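Local atomic coordinates of evasin-3 (Rhipicephalus sanguineus, PDB entry 6I31), a protein that binds and neutralises host CXC chemokines as a secreted tick salivary protein, disrupting the CXCL8 homodimer and inhibiting the binding of CXCL8 to CXCR2. Residues A[23-28]-A[47-52]; A[17-22]-A[51-56]. All coordinates share one frame; numbering follows the deposited sequence.

Interaction 1: residues A[23-28]-A[47-52]; sequences NKNCTS and KGHCYK
Cys26 and Cys50 meet across two antiparallel strands, 24-27 and 47-52, and form the tightly packed side of their contact. CB of Cys26 lies 3.6 Å from SG of Cys50, while Cys26 SG comes within 3.3 Å of His49 C. The first torsion of Cys26, 55°, sets its sulfur between the backbone N and the carbonyl carbon, which brings it against the neighbouring strand. Gly48, paired with Cys26, adds no side chain to this face, and the three residues are buried. Each sulfur is bonded further, Cys26 to Cys39 and Cys50 to Cys33.

Two bonds tie Cys26 to Gly48: Gly48 N gives a nearly straight one to Cys26 O (2.9 Å), and Cys26 N reaches Gly48 O over 3.2 Å from above the carbonyl plane. Beyond them Cys50 N donates to Lys24 O at 2.8 Å. Farther on, water 1 bridges the backbones, accepting from Lys24 N and donating to Cys50 O at 2.8 Å.

The other face is looser and largely exposed. Asn25 and His49 run side by side, the amide nearly perpendicular to the imidazole (87°), with Asn25 ND2 3.5 Å from His49 CD2. The side chains of Thr27 and Lys47 meet methyl to methylene, CG2 to CG at 3.8 Å; the threonine hydroxyl turns to Gln30, and the ammonium end of Lys47 leads away. Cys22-Cys37, Cys26-Cys39 and Cys33-Cys50 join half-cystines first to fourth, second to fifth and third to sixth, the pattern of a knottin, and this strand pair carries members of two of them.

Interaction 2: residues A[17-22]-A[51-56]; sequences FDVVSC and YKIIGN
Tyr51, Val20 and Lys52 bury the most surface where strands 17-22 and 51-55 pair as an antiparallel arm of the knottin sheet. Val20 and Lys52 form a hydrogen-bonded pair: Val20 N to Lys52 O and Lys52 N to Val20 O both measure 2.8 Å, the second bond the more bent at 154°. Their side chains share a face, CG2 of Val20 lying 3.7 Å from CG of Lys52. With chi1 at 64° and an extended chain beyond, Lys52 runs past the valine until its CE stands 3.7 Å from Ser21 O. CG1 of Val20 meets CG1 of Ile54 on the same face, the two side chains at about a right angle.

Tyr51 works on the other side. Its CB packs 3.6 Å from CG1 of Val19, and Val20 O sits at the ring's edge, near its plane. An alanine here would keep the CB contact but would probably leave Val20 O and the Ser21 CA flank without the ring beside them, opening a gap at the surface. Farther along, Asp18 and Ile54 exchange another bond pair, and water 2 bridges the segment ends, donating to Asp18 OD2 at 2.7 Å and accepting from Asn56 ND2 at 3.0 Å.

Both contacts are built on strand 47-55, which pairs with strand 24-27 in interaction 1 and with strand 17-22 in interaction 2; Tyr51 and Lys52 belong to both ranges. The chain turns a corner at Asn23 between the two partner strands, and the junction is closed by a probable hydrogen bond from Cys22 N to Cys50 O (3.0 Å). Interaction 1 is partly buried, with three buried residues and the half-cystines of two disulfides. Interaction 2 has no buried residue, yet its summed interface is larger, 598 against 404 Å². Sulfur contacts give way there to aliphatic and aromatic ones, with Cys22, bonded to Cys37, the sole half-cystine.

Interaction 1: residues A[23-28]-A[47-52]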
ATOM      1  N   ASN A  23      -0.486   6.359  -2.740  1.00 36.22           N
ATOM      2  CA  ASN A  23      -0.396   7.561  -3.570  1.00 37.14           C
ATOM      3  C   ASN A  23       0.335   8.760  -2.959  1.00 41.97           C
ATOM      4  O   ASN A  23      -0.220   9.861  -2.908  1.00 43.90           O
ATOM      5  CB  ASN A  23      -1.820   7.976  -4.024  1.00 41.90           C
ATOM      6  CG  ASN A  23      -2.542   6.866  -4.752  1.00 56.16           C
ATOM      7  OD1 ASN A  23      -2.132   6.422  -5.833  1.00 51.22           O
ATOM      8  ND2 ASN A  23      -3.608   6.371  -4.148  1.00 47.01           N
ATOM      9  N   LYS A  24       1.605   8.579  -2.575  1.00 35.73           N
ATOM     10  CA  LYS A  24       2.391   9.665  -1.997  1.00 34.43           C
ATOM     11  C   LYS A  24       3.903   9.398  -2.132  1.00 36.10           C
ATOM     12  O   LYS A  24       4.321   8.268  -1.925  1.00 34.86           O
ATOM     13  CB  LYS A  24       1.996   9.861  -0.519  1.00 35.92           C
ATOM     14  CG  LYS A  24       2.622  11.080   0.145  1.00 48.62           C
ATOM     15  CD  LYS A  24       2.020  11.338   1.522  1.00 55.53           C
ATOM     16  CE  LYS A  24       2.771  12.397   2.302  1.00 69.72           C
ATOM     17  NZ  LYS A  24       3.058  13.623   1.510  1.00 85.25           N
ATOM     18  N   ASN A  25       4.707  10.435  -2.454  1.00 32.52           N
ATOM     19  CA  ASN A  25       6.166  10.297  -2.499  1.00 32.56           C
ATOM     20  C   ASN A  25       6.658  10.358  -1.053  1.00 35.76           C
ATOM     21  O   ASN A  25       6.018  10.975  -0.195  1.00 34.96           O
ATOM     22  CB  ASN A  25       6.846  11.455  -3.278  1.00 38.08           C
ATOM     23  CG  ASN A  25       6.367  11.683  -4.686  1.00 68.48           C
ATOM     24  OD1 ASN A  25       6.604  12.734  -5.283  1.00 66.23           O
ATOM     25  ND2 ASN A  25       5.668  10.731  -5.242  1.00 66.81           N
ATOM     26  N   CYS A  26       7.793   9.731  -0.778  1.00 29.11           N
ATOM     27  CA  CYS A  26       8.360   9.740   0.555  1.00 28.17           C
ATOM     28  C   CYS A  26       9.871   9.642   0.468  1.00 33.25           C
ATOM     29  O   CYS A  26      10.426   9.223  -0.556  1.00 30.34           O
ATOM     30  CB  CYS A  26       7.779   8.574   1.341  1.00 28.08           C
ATOM     31  SG  CYS A  26       8.009   6.987   0.511  1.00 31.63           S
ATOM     32  N   THR A  27      10.545  10.052   1.537  1.00 33.14           N
ATOM     33  CA  THR A  27      11.999   9.937   1.640  1.00 33.88           C
ATOM     34  C   THR A  27      12.264   9.193   2.922  1.00 41.50           C
ATOM     35  O   THR A  27      11.549   9.408   3.900  1.00 42.63           O
ATOM     36  CB  THR A  27      12.683  11.307   1.645  1.00 42.84           C
ATOM     37  OG1 THR A  27      12.293  11.987   2.836  1.00 55.62           O
ATOM     38  CG2 THR A  27      12.321  12.144   0.432  1.00 36.12           C
ATOM     39  N   SER A  28      13.284   8.332   2.926  1.00 40.09           N
ATOM     40  CA  SER A  28      13.695   7.558   4.087  1.00 42.52           C
ATOM     41  C   SER A  28      14.107   8.484   5.239  1.00 55.05           C
ATOM     42  O   SER A  28      14.669   9.568   4.999  1.00 55.04           O
ATOM     43  CB  SER A  28      14.892   6.682   3.725  1.00 44.27           C
ATOM     44  OG  SER A  28      15.920   7.494   3.182  1.00 51.04           O
ATOM     45  N   LYS A  47      14.832   8.231  -1.930  1.00 24.44           N
ATOM     46  CA  LYS A  47      13.455   8.601  -2.311  1.00 25.16           C
ATOM     47  C   LYS A  47      12.680   7.423  -2.877  1.00 28.05           C
ATOM     48  O   LYS A  47      13.225   6.635  -3.652  1.00 25.71           O
ATOM     49  CB  LYS A  47      13.466   9.760  -3.320  1.00 30.26           C
ATOM     50  CG  LYS A  47      14.048  11.078  -2.744  1.00 40.12           C
ATOM     51  CD  LYS A  47      14.058  12.278  -3.738  1.00 46.24           C
ATOM     52  CE  LYS A  47      15.290  12.280  -4.613  1.00 41.85           C
ATOM     53  NZ  LYS A  47      15.528  13.588  -5.321  1.00 39.27           N
ATOM     54  N   GLY A  48      11.420   7.320  -2.482  1.00 26.87           N
ATOM     55  CA  GLY A  48      10.551   6.237  -2.920  1.00 25.23           C
ATOM     56  C   GLY A  48       9.091   6.638  -2.908  1.00 27.73           C
ATOM     57  O   GLY A  48       8.750   7.801  -3.140  1.00 25.59           O
ATOM     58  N   HIS A  49       8.218   5.660  -2.693  1.00 24.76           N
ATOM     59  CA  HIS A  49       6.777   5.888  -2.688  1.00 25.65           C
ATOM     60  C   HIS A  49       6.135   5.173  -1.531  1.00 26.99           C
ATOM     61  O   HIS A  49       6.675   4.184  -1.034  1.00 25.18           O
ATOM     62  CB  HIS A  49       6.158   5.390  -3.996  1.00 28.06           C
ATOM     63  CG  HIS A  49       6.655   6.147  -5.171  1.00 34.43           C
ATOM     64  ND1 HIS A  49       7.790   5.755  -5.839  1.00 37.42           N
ATOM     65  CD2 HIS A  49       6.216   7.311  -5.695  1.00 38.14           C
ATOM     66  CE1 HIS A  49       7.980   6.659  -6.772  1.00 38.18           C
ATOM     67  NE2 HIS A  49       7.045   7.595  -6.737  1.00 39.12           N
ATOM     68  N   CYS A  50       4.984   5.677  -1.101  1.00 23.76           N
ATOM     69  CA  CYS A  50       4.195   5.078  -0.038  1.00 23.63           C
ATOM     70  C   CYS A  50       3.350   3.955  -0.587  1.00 26.22           C
ATOM     71  O   CYS A  50       2.683   4.113  -1.610  1.00 25.49           O
ATOM     72  CB  CYS A  50       3.342   6.124   0.669  1.00 23.97           C
ATOM     73  SG  CYS A  50       4.311   7.480   1.380  1.00 29.22           S
ATOM     74  N   TYR A  51       3.371   2.809   0.122  1.00 22.00           N
ATOM     75  CA  TYR A  51       2.579   1.641  -0.260  1.00 21.05           C
ATOM     76  C   TYR A  51       1.832   1.132   0.953  1.00 23.55           C
ATOM     77  O   TYR A  51       2.199   1.481   2.068  1.00 22.78           O
ATOM     78  CB  TYR A  51       3.463   0.519  -0.795  1.00 20.44           C
ATOM     79  CG  TYR A  51       4.304   0.928  -1.979  1.00 24.18           C
ATOM     80  CD1 TYR A  51       3.735   1.102  -3.241  1.00 28.19           C
ATOM     81  CD2 TYR A  51       5.663   1.173  -1.836  1.00 23.95           C
ATOM     82  CE1 TYR A  51       4.507   1.518  -4.336  1.00 29.13           C
ATOM     83  CE2 TYR A  51       6.447   1.567  -2.926  1.00 25.26           C
ATOM     84  CZ  TYR A  51       5.858   1.756  -4.167  1.00 31.90           C
ATOM     85  OH  TYR A  51       6.632   2.150  -5.237  1.00 36.73           O
ATOM     86  N   LYS A  52       0.922   0.190   0.745  1.00 21.11           N
ATOM     87  CA  LYS A  52       0.170  -0.461   1.836  1.00 19.93           C
ATOM     88  C   LYS A  52      -0.222  -1.856   1.416  1.00 22.32           C
ATOM     89  O   LYS A  52      -0.221  -2.179   0.223  1.00 20.64           O
ATOM     90  CB  LYS A  52      -1.055   0.370   2.288  1.00 21.88           C
ATOM     91  CG  LYS A  52      -2.097   0.517   1.169  1.00 20.78           C
ATOM     92  CD  LYS A  52      -3.301   1.394   1.601  1.00 24.92           C
ATOM     93  CE  LYS A  52      -4.132   1.704   0.356  1.00 33.49           C
ATOM     94  NZ  LYS A  52      -5.211   2.696   0.651  1.00 40.15           N
TER
HETATM   95  O   HOH W   1       2.683   5.980  -3.655  1.00 36.28           O

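Interaction 2: residues A[17-22]-A[51-56]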
ATOM      1  N   PHE A  17      -2.431 -11.552   0.459  1.00 26.57           N
ATOM      2  CA  PHE A  17      -2.185 -10.108   0.499  1.00 25.57           C
ATOM      3  C   PHE A  17      -1.372  -9.542  -0.625  1.00 27.85           C
ATOM      4  O   PHE A  17      -0.419 -10.161  -1.087  1.00 28.03           O
ATOM      5  CB  PHE A  17      -1.545  -9.699   1.848  1.00 25.31           C
ATOM      6  CG  PHE A  17      -2.425 -10.045   3.015  1.00 27.27           C
ATOM      7  CD1 PHE A  17      -3.569  -9.305   3.287  1.00 29.23           C
ATOM      8  CD2 PHE A  17      -2.114 -11.112   3.848  1.00 30.52           C
ATOM      9  CE1 PHE A  17      -4.404  -9.644   4.354  1.00 31.17           C
ATOM     10  CE2 PHE A  17      -2.968 -11.471   4.893  1.00 34.08           C
ATOM     11  CZ  PHE A  17      -4.108 -10.740   5.138  1.00 31.68           C
ATOM     12  N   ASP A  18      -1.796  -8.373  -1.096  1.00 23.62           N
ATOM     13  CA  ASP A  18      -1.144  -7.641  -2.171  1.00 23.88           C
ATOM     14  C   ASP A  18      -0.628  -6.286  -1.686  1.00 27.37           C
ATOM     15  O   ASP A  18      -1.179  -5.713  -0.760  1.00 24.96           O
ATOM     16  CB  ASP A  18      -2.130  -7.415  -3.344  1.00 26.39           C
ATOM     17  CG  ASP A  18      -2.569  -8.695  -4.052  1.00 40.19           C
ATOM     18  OD1 ASP A  18      -1.787  -9.679  -4.047  1.00 41.79           O
ATOM     19  OD2 ASP A  18      -3.703  -8.715  -4.601  1.00 40.12           O
ATOM     20  N   VAL A  19       0.443  -5.783  -2.313  1.00 23.88           N
ATOM     21  CA  VAL A  19       0.954  -4.440  -1.998  1.00 23.25           C
ATOM     22  C   VAL A  19       0.324  -3.492  -3.010  1.00 27.63           C
ATOM     23  O   VAL A  19       0.328  -3.780  -4.205  1.00 29.33           O
ATOM     24  CB  VAL A  19       2.509  -4.350  -2.046  1.00 27.28           C
ATOM     25  CG1 VAL A  19       2.977  -2.914  -1.802  1.00 26.67           C
ATOM     26  CG2 VAL A  19       3.153  -5.291  -1.026  1.00 27.73           C
ATOM     27  N   VAL A  20      -0.195  -2.377  -2.551  1.00 24.59           N
ATOM     28  CA  VAL A  20      -0.804  -1.401  -3.442  1.00 26.37           C
ATOM     29  C   VAL A  20      -0.284  -0.010  -3.096  1.00 30.73           C
ATOM     30  O   VAL A  20       0.217   0.216  -1.990  1.00 27.04           O
ATOM     31  CB  VAL A  20      -2.368  -1.458  -3.463  1.00 30.35           C
ATOM     32  CG1 VAL A  20      -2.888  -2.832  -3.906  1.00 30.46           C
ATOM     33  CG2 VAL A  20      -2.961  -1.067  -2.106  1.00 29.47           C
ATOM     34  N   SER A  21      -0.482   0.943  -4.017  1.00 28.84           N
ATOM     35  CA  SER A  21      -0.078   2.322  -3.795  1.00 28.30           C
ATOM     36  C   SER A  21      -0.910   3.023  -2.738  1.00 33.00           C
ATOM     37  O   SER A  21      -2.115   2.787  -2.601  1.00 31.45           O
ATOM     38  CB  SER A  21      -0.082   3.108  -5.110  1.00 30.85           C
ATOM     39  OG  SER A  21       0.309   4.456  -4.887  1.00 35.43           O
ATOM     40  N   CYS A  22      -0.253   3.890  -1.983  1.00 30.93           N
ATOM     41  CA  CYS A  22      -0.860   4.725  -0.962  1.00 35.93           C
ATOM     42  C   CYS A  22      -0.728   6.203  -1.414  1.00 39.47           C
ATOM     43  O   CYS A  22      -0.869   7.149  -0.644  1.00 39.89           O
ATOM     44  CB  CYS A  22      -0.198   4.417   0.380  1.00 39.72           C
ATOM     45  SG  CYS A  22      -0.628   5.542   1.721  1.00 47.82           S
ATOM     46  N   TYR A  51       3.371   2.809   0.122  1.00 22.00           N
ATOM     47  CA  TYR A  51       2.579   1.641  -0.260  1.00 21.05           C
ATOM     48  C   TYR A  51       1.832   1.132   0.953  1.00 23.55           C
ATOM     49  O   TYR A  51       2.199   1.481   2.068  1.00 22.78           O
ATOM     50  CB  TYR A  51       3.463   0.519  -0.795  1.00 20.44           C
ATOM     51  CG  TYR A  51       4.304   0.928  -1.979  1.00 24.18           C
ATOM     52  CD1 TYR A  51       3.735   1.102  -3.241  1.00 28.19           C
ATOM     53  CD2 TYR A  51       5.663   1.173  -1.836  1.00 23.95           C
ATOM     54  CE1 TYR A  51       4.507   1.518  -4.336  1.00 29.13           C
ATOM     55  CE2 TYR A  51       6.447   1.567  -2.926  1.00 25.26           C
ATOM     56  CZ  TYR A  51       5.858   1.756  -4.167  1.00 31.90           C
ATOM     57  OH  TYR A  51       6.632   2.150  -5.237  1.00 36.73           O
ATOM     58  N   LYS A  52       0.922   0.190   0.745  1.00 21.11           N
ATOM     59  CA  LYS A  52       0.170  -0.461   1.836  1.00 19.93           C
ATOM     60  C   LYS A  52      -0.222  -1.856   1.416  1.00 22.32           C
ATOM     61  O   LYS A  52      -0.221  -2.179   0.223  1.00 20.64           O
ATOM     62  CB  LYS A  52      -1.055   0.370   2.288  1.00 21.88           C
ATOM     63  CG  LYS A  52      -2.097   0.517   1.169  1.00 20.78           C
ATOM     64  CD  LYS A  52      -3.301   1.394   1.601  1.00 24.92           C
ATOM     65  CE  LYS A  52      -4.132   1.704   0.356  1.00 33.49           C
ATOM     66  NZ  LYS A  52      -5.211   2.696   0.651  1.00 40.15           N
ATOM     67  N   ILE A  53      -0.508  -2.698   2.398  1.00 17.92           N
ATOM     68  CA  ILE A  53      -0.873  -4.075   2.182  1.00 18.03           C
ATOM     69  C   ILE A  53      -2.360  -4.214   2.339  1.00 18.13           C
ATOM     70  O   ILE A  53      -2.931  -3.789   3.345  1.00 19.01           O
ATOM     71  CB  ILE A  53      -0.130  -4.995   3.152  1.00 21.09           C
ATOM     72  CG1 ILE A  53       1.424  -4.739   3.069  1.00 22.71           C
ATOM     73  CG2 ILE A  53      -0.503  -6.443   2.883  1.00 20.88           C
ATOM     74  CD1 ILE A  53       2.192  -5.568   4.067  1.00 28.43           C
ATOM     75  N   ILE A  54      -2.995  -4.848   1.348  1.00 17.64           N
ATOM     76  CA  ILE A  54      -4.429  -5.104   1.435  1.00 18.49           C
ATOM     77  C   ILE A  54      -4.698  -6.543   1.076  1.00 21.55           C
ATOM     78  O   ILE A  54      -3.884  -7.197   0.398  1.00 21.20           O
ATOM     79  CB  ILE A  54      -5.267  -4.090   0.540  1.00 21.41           C
ATOM     80  CG1 ILE A  54      -4.919  -4.173  -0.971  1.00 22.18           C
ATOM     81  CG2 ILE A  54      -5.108  -2.635   1.038  1.00 22.33           C
ATOM     82  CD1 ILE A  54      -5.760  -5.185  -1.789  1.00 30.28           C
ATOM     83  N   GLY A  55      -5.842  -7.011   1.518  1.00 19.07           N
ATOM     84  CA  GLY A  55      -6.379  -8.311   1.153  1.00 19.68           C
ATOM     85  C   GLY A  55      -7.699  -8.070   0.448  1.00 22.69           C
ATOM     86  O   GLY A  55      -8.481  -7.227   0.881  1.00 21.95           O
ATOM     87  N   ASN A  56      -7.991  -8.816  -0.604  1.00 18.35           N
ATOM     88  CA  ASN A  56      -9.259  -8.665  -1.280  1.00 20.20           C
ATOM     89  C   ASN A  56     -10.277  -9.605  -0.706  1.00 24.93           C
ATOM     90  O   ASN A  56      -9.984 -10.776  -0.478  1.00 24.57           O
ATOM     91  CB  ASN A  56      -9.087  -9.028  -2.766  1.00 20.20           C
ATOM     92  CG  ASN A  56      -8.452  -7.915  -3.522  1.00 32.20           C
ATOM     93  OD1 ASN A  56      -9.113  -6.941  -3.880  1.00 28.96           O
ATOM     94  ND2 ASN A  56      -7.155  -8.042  -3.771  1.00 26.15           N
TER
HETATM   95  O   HOH W   2      -5.219  -6.596  -5.477  1.00 32.48           O